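Organic hydroperoxide resistance protein OhrB (Bacillus subtilis, PDB 2BJO) helps the cell resist organic hydroperoxides, probably by reducing them with a reactive cysteine pair, as its OsmC/Ohr relatives do. Local coordinates at residues Asp28-Met31 with Pro32-Ala36. The protein carries 3 engineered substitutions. Sequence-based numbering, arbitrary orientation.
Sequences DIVM and PNAAA. Engineered in segment 32-36: Ala35 (natural residue Lys), Ala36 (natural residue Lys).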
loop_
_atom_site.group_PDB
_atom_site.type_symbol
_atom_site.label_atom_id
_atom_site.label_comp_id
_atom_site.label_asym_id
_atom_site.label_seq_id
_atom_site.Cartn_x
_atom_site.Cartn_y
_atom_site.Cartn_z
ATOM N N ASP A 28 1.002 5.931 -14.644
ATOM C CA ASP A 28 2.458 5.924 -14.646
ATOM C C ASP A 28 2.987 5.986 -13.216
ATOM O O ASP A 28 2.327 6.534 -12.345
ATOM C CB ASP A 28 3.048 7.111 -15.395
ATOM C CG ASP A 28 2.645 7.148 -16.847
ATOM O OD1 ASP A 28 2.697 6.086 -17.475
ATOM O OD2 ASP A 28 2.293 8.228 -17.365
ATOM N N ILE A 29 4.189 5.447 -13.036
ATOM C CA ILE A 29 4.992 5.525 -11.832
ATOM C C ILE A 29 6.003 6.605 -12.177
ATOM O O ILE A 29 6.713 6.491 -13.184
ATOM C CB ILE A 29 5.646 4.180 -11.469
ATOM C CG1 ILE A 29 4.555 3.107 -11.248
ATOM C CG2 ILE A 29 6.569 4.320 -10.276
ATOM C CD1 ILE A 29 3.602 3.308 -10.058
ATOM N N VAL A 30 6.046 7.631 -11.335
ATOM C CA VAL A 30 6.888 8.790 -11.611
ATOM C C VAL A 30 8.004 8.996 -10.588
ATOM O O VAL A 30 7.933 8.625 -9.426
ATOM C CB VAL A 30 6.083 10.140 -11.722
ATOM C CG1 VAL A 30 5.165 10.129 -12.950
ATOM C CG2 VAL A 30 5.342 10.535 -10.409
ATOM N N MET A 31 9.030 9.683 -11.059
ATOM C CA MET A 31 10.246 9.935 -10.300
ATOM C C MET A 31 10.110 11.322 -9.688
ATOM O O MET A 31 9.182 12.045 -10.065
ATOM C CB MET A 31 11.457 9.891 -11.228
ATOM C CG MET A 31 11.273 8.920 -12.386
ATOM S SD MET A 31 12.763 7.975 -12.680
ATOM C CE MET A 31 12.650 6.994 -11.174
ATOM N N PRO A 32 10.998 11.665 -8.736
ATOM C CA PRO A 32 11.054 12.993 -8.125
ATOM C C PRO A 32 11.038 14.199 -9.083
ATOM O O PRO A 32 10.531 15.226 -8.667
ATOM C CB PRO A 32 12.334 12.908 -7.286
ATOM C CG PRO A 32 12.330 11.488 -6.831
ATOM C CD PRO A 32 11.974 10.759 -8.101
ATOM N N ASN A 33 11.543 14.091 -10.312
ATOM C CA ASN A 33 11.540 15.172 -11.298
ATOM C C ASN A 33 10.305 15.255 -12.203
ATOM O O ASN A 33 10.339 15.878 -13.254
ATOM C CB ASN A 33 12.845 15.129 -12.125
ATOM C CG ASN A 33 12.924 13.970 -13.116
ATOM O OD1 ASN A 33 12.230 12.946 -13.012
ATOM N ND2 ASN A 33 13.783 14.155 -14.108
ATOM N N ALA A 34 9.195 14.632 -11.816
ATOM C CA ALA A 34 7.988 14.559 -12.657
ATOM C C ALA A 34 7.419 15.895 -13.147
ATOM O O ALA A 34 7.074 16.015 -14.332
ATOM C CB ALA A 34 6.866 13.776 -11.954
ATOM N N ALA A 35 7.321 16.865 -12.242
ATOM C CA ALA A 35 6.821 18.190 -12.577
ATOM C C ALA A 35 7.719 18.783 -13.667
ATOM O O ALA A 35 7.207 19.187 -14.698
ATOM C CB ALA A 35 6.766 19.103 -11.353
ATOM N N ALA A 36 9.030 18.810 -13.442
ATOM C CA ALA A 36 10.024 19.334 -14.385
ATOM C C ALA A 36 9.969 18.681 -15.771
ATOM O O ALA A 36 10.036 19.367 -16.798
ATOM C CB ALA A 36 11.441 19.184 -13.799
#
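Met31 and Ala34 close a type I beta turn, with Pro32 and Asn33 at its two middle positions. The bond that shuts it runs from Ala34 N to Met31 O, 3.1 Å long and bent to 137° at the hydrogen; the donor sits above the carbonyl plane, 46° out of it. Asn33 N lies equally near that oxygen, but its angle is too poor for a bond.

The apolar contact is small. The methyl of Ala34 points back at the preceding chain and meets the branch point of Val30, with Ala34 CB 3.7 Å from Val30 CB. The CG2 methyl of Val30 is hardly farther, 3.9 Å from Ala34 CB. Beside the turn, Met31 and Asn33 run side by side in the same direction. With chi1 at 72°, CG of Asn33 sits between its own backbone N and carbonyl carbon, and Asn33 OD1 comes to 3.6 Å from Met31 CB, a van der Waals touch.

All this lies on the surface, in the loop from strand 26-28 to helix 44-65. Upstream, the backbones of Asp28 and Val30 are hydrogen-bonded to Thr42, close to the start of helix 44-65, so the loop returns beside its own beginning, while Ile29 packs on Ala54 of the second subunit.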